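PDB 5YYL: major royal jelly protein 1 from Apis mellifera, which is the most abundant protein of royal jelly, binds sterol and probably serves a nutritional role in the food of honeybee larvae. Local coordinates for residues Phe77-Arg82 against Ser88-Ile93. Sequence-based numbering, arbitrary orientation.
Sequences FVTMLR and SSLNVI
Val-78 and Asn-91 face each other as an antiparallel hydrogen-bonded pair, and their two backbone bonds differ in quality. Val-78 N bonds nearly straight to Asn-91 O (2.9 Å, 163° at the hydrogen). The return bond from Asn-91 N to Val-78 O is weak, at 3.2 Å and bent. The same carbonyl receives a second weak bond from Asn-91 ND2, so two N-H groups of one residue share Val-78 O, neither well aligned. The amide reaches it with CG beside its own backbone N (chi1 -41°), while its other end, OD1, accepts a hydrogen bond from Ser-88 OG at 2.9 Å; the Ser-88 bond, with some help from the weak one at ND2, probably favours this rotation of the amide. Further along, Met-80 N donates to Ser-89 O at 2.8 Å. Met-80 O is met by a side chain instead: Ser-89 OG donates to it over 2.7 Å, in the carbonyl plane, and itself accepts from Ala-124 N. The Val-78/Asn-91 bonds join strands 75-81 and 90-94, the two central strands of an antiparallel four-stranded sheet with sequential strand order, consistent with a blade of the beta-propeller fold to which the family is related; those to Ser-89 extend the pairing just before the second strand. Val-78 and Asn-91 project from one face of the hairpin; from the other, Phe-77 and Val-92 lie side by side, with Val-92 CG1 placed obliquely by the ring of Phe-77, and Thr-79 CG2 approaches Leu-90 CD1. Beyond Leu-81, the bent chain of Arg-82 sets one guanidinium face against the Ser-88 to Ser-89 peptide, offset toward the rim of the group, with Ser-89 N 3.8 Å above its plane. Its donors are used on carbonyls outside the paired strands: NH1 on Val-86, NE on Val-122, and NH2 on both Ala-113 and Ile-121.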
ATOM      1  N   PHE A  77     -26.491 -18.653   5.034  1.00 29.17           N
ATOM      2  CA  PHE A  77     -27.668 -19.216   5.712  1.00 27.40           C
ATOM      3  C   PHE A  77     -27.932 -20.633   5.241  1.00 26.85           C
ATOM      4  O   PHE A  77     -27.681 -20.954   4.098  1.00 28.07           O
ATOM      5  CB  PHE A  77     -28.887 -18.324   5.534  1.00 26.80           C
ATOM      6  CG  PHE A  77     -28.731 -16.991   6.200  1.00 28.47           C
ATOM      7  CD1 PHE A  77     -28.968 -16.840   7.574  1.00 28.89           C
ATOM      8  CD2 PHE A  77     -28.296 -15.884   5.482  1.00 29.40           C
ATOM      9  CE1 PHE A  77     -28.797 -15.612   8.198  1.00 28.56           C
ATOM     10  CE2 PHE A  77     -28.143 -14.641   6.101  1.00 29.37           C
ATOM     11  CZ  PHE A  77     -28.398 -14.508   7.462  1.00 29.54           C
ATOM     12  N   VAL A  78     -28.376 -21.492   6.143  1.00 26.03           N
ATOM     13  CA  VAL A  78     -28.771 -22.861   5.808  1.00 25.46           C
ATOM     14  C   VAL A  78     -30.019 -23.163   6.606  1.00 25.64           C
ATOM     15  O   VAL A  78     -29.978 -23.092   7.830  1.00 27.97           O
ATOM     16  CB  VAL A  78     -27.679 -23.883   6.173  1.00 25.09           C
ATOM     17  CG1 VAL A  78     -28.146 -25.299   5.857  1.00 24.97           C
ATOM     18  CG2 VAL A  78     -26.379 -23.568   5.430  1.00 25.24           C
ATOM     19  N   THR A  79     -31.131 -23.459   5.930  1.00 25.09           N
ATOM     20  CA  THR A  79     -32.394 -23.735   6.620  1.00 24.02           C
ATOM     21  C   THR A  79     -32.655 -25.222   6.647  1.00 24.53           C
ATOM     22  O   THR A  79     -32.390 -25.918   5.674  1.00 22.11           O
ATOM     23  CB  THR A  79     -33.617 -23.033   6.020  1.00 22.51           C
ATOM     24  OG1 THR A  79     -34.001 -23.672   4.798  1.00 21.87           O
ATOM     25  CG2 THR A  79     -33.358 -21.582   5.804  1.00 22.42           C
ATOM     26  N   MET A  80     -33.173 -25.693   7.774  1.00 27.71           N
ATOM     27  CA  MET A  80     -33.401 -27.112   7.967  1.00 31.25           C
ATOM     28  C   MET A  80     -34.903 -27.397   8.105  1.00 34.06           C
ATOM     29  O   MET A  80     -35.640 -26.675   8.824  1.00 31.18           O
ATOM     30  CB  MET A  80     -32.638 -27.608   9.190  1.00 32.06           C
ATOM     31  CG  MET A  80     -32.096 -29.021   9.029  1.00 33.52           C
ATOM     32  SD  MET A  80     -30.658 -29.235   7.952  1.00 37.48           S
ATOM     33  CE  MET A  80     -29.747 -27.720   8.264  1.00 34.68           C
ATOM     34  N   LEU A  81     -35.342 -28.433   7.381  1.00 36.20           N
ATOM     35  CA  LEU A  81     -36.708 -28.944   7.501  1.00 36.92           C
ATOM     36  C   LEU A  81     -36.870 -29.469   8.914  1.00 38.39           C
ATOM     37  O   LEU A  81     -36.086 -30.320   9.354  1.00 37.08           O
ATOM     38  CB  LEU A  81     -36.976 -30.091   6.520  1.00 35.55           C
ATOM     39  CG  LEU A  81     -37.066 -29.760   5.032  1.00 33.86           C
ATOM     40  CD1 LEU A  81     -37.249 -31.025   4.219  1.00 32.85           C
ATOM     41  CD2 LEU A  81     -38.176 -28.762   4.785  1.00 34.30           C
ATOM     42  N   ARG A  82     -37.883 -28.964   9.612  1.00 39.58           N
ATOM     43  CA  ARG A  82     -38.087 -29.285  11.029  1.00 39.96           C
ATOM     44  C   ARG A  82     -38.747 -30.637  11.207  1.00 38.92           C
ATOM     45  O   ARG A  82     -39.951 -30.737  11.362  1.00 38.57           O
ATOM     46  CB  ARG A  82     -38.905 -28.202  11.727  1.00 39.50           C
ATOM     47  CG  ARG A  82     -39.049 -28.407  13.220  1.00 39.64           C
ATOM     48  CD  ARG A  82     -37.780 -28.033  13.996  1.00 38.29           C
ATOM     49  NE  ARG A  82     -37.760 -26.589  14.190  1.00 35.86           N
ATOM     50  CZ  ARG A  82     -37.049 -25.930  15.097  1.00 35.43           C
ATOM     51  NH1 ARG A  82     -36.231 -26.570  15.938  1.00 34.91           N
ATOM     52  NH2 ARG A  82     -37.153 -24.595  15.149  1.00 35.48           N
ATOM     53  N   SER A  88     -32.461 -26.353  15.501  1.00 44.84           N
ATOM     54  CA  SER A  88     -32.838 -25.070  14.904  1.00 42.81           C
ATOM     55  C   SER A  88     -33.115 -25.210  13.436  1.00 41.40           C
ATOM     56  O   SER A  88     -32.539 -26.081  12.767  1.00 42.04           O
ATOM     57  CB  SER A  88     -31.752 -24.024  15.110  1.00 42.71           C
ATOM     58  OG  SER A  88     -32.131 -22.787  14.507  1.00 43.06           O
ATOM     59  N   SER A  89     -34.005 -24.341  12.947  1.00 39.63           N
ATOM     60  CA  SER A  89     -34.402 -24.351  11.541  1.00 38.23           C
ATOM     61  C   SER A  89     -33.641 -23.303  10.747  1.00 36.04           C
ATOM     62  O   SER A  89     -33.075 -23.629   9.717  1.00 38.50           O
ATOM     63  CB  SER A  89     -35.896 -24.115  11.386  1.00 36.47           C
ATOM     64  OG  SER A  89     -36.253 -24.350  10.042  1.00 37.01           O
ATOM     65  N   LEU A  90     -33.661 -22.061  11.219  1.00 31.83           N
ATOM     66  CA  LEU A  90     -32.930 -20.978  10.591  1.00 32.15           C
ATOM     67  C   LEU A  90     -31.510 -20.893  11.163  1.00 35.41           C
ATOM     68  O   LEU A  90     -31.331 -20.557  12.337  1.00 39.16           O
ATOM     69  CB  LEU A  90     -33.671 -19.654  10.794  1.00 29.44           C
ATOM     70  CG  LEU A  90     -33.070 -18.422  10.124  1.00 29.18           C
ATOM     71  CD1 LEU A  90     -32.879 -18.638   8.629  1.00 28.72           C
ATOM     72  CD2 LEU A  90     -33.964 -17.224  10.377  1.00 30.12           C
ATOM     73  N   ASN A  91     -30.505 -21.194  10.334  1.00 36.47           N
ATOM     74  CA  ASN A  91     -29.088 -21.222  10.766  1.00 37.19           C
ATOM     75  C   ASN A  91     -28.132 -20.461   9.850  1.00 36.47           C
ATOM     76  O   ASN A  91     -28.493 -20.099   8.740  1.00 34.90           O
ATOM     77  CB  ASN A  91     -28.590 -22.667  10.848  1.00 37.38           C
ATOM     78  CG  ASN A  91     -29.612 -23.589  11.454  1.00 36.98           C
ATOM     79  OD1 ASN A  91     -30.077 -23.341  12.563  1.00 36.01           O
ATOM     80  ND2 ASN A  91     -29.991 -24.635  10.723  1.00 36.19           N
ATOM     81  N   VAL A  92     -26.917 -20.224  10.358  1.00 36.49           N
ATOM     82  CA  VAL A  92     -25.768 -19.803   9.549  1.00 36.98           C
ATOM     83  C   VAL A  92     -24.644 -20.790   9.768  1.00 38.41           C
ATOM     84  O   VAL A  92     -24.646 -21.512  10.751  1.00 42.01           O
ATOM     85  CB  VAL A  92     -25.263 -18.375   9.850  1.00 35.65           C
ATOM     86  CG1 VAL A  92     -26.321 -17.356   9.499  1.00 37.73           C
ATOM     87  CG2 VAL A  92     -24.849 -18.211  11.292  1.00 35.73           C
ATOM     88  N   ILE A  93     -23.691 -20.816   8.841  1.00 40.13           N
ATOM     89  CA  ILE A  93     -22.521 -21.670   8.974  1.00 40.22           C
ATOM     90  C   ILE A  93     -21.576 -20.932   9.894  1.00 41.70           C
ATOM     91  O   ILE A  93     -21.390 -19.729   9.754  1.00 42.57           O
ATOM     92  CB  ILE A  93     -21.847 -21.996   7.631  1.00 39.33           C
ATOM     93  CG1 ILE A  93     -22.882 -22.570   6.651  1.00 39.92           C
ATOM     94  CG2 ILE A  93     -20.718 -23.001   7.832  1.00 38.63           C
ATOM     95  CD1 ILE A  93     -22.306 -23.019   5.317  1.00 40.76           C
TER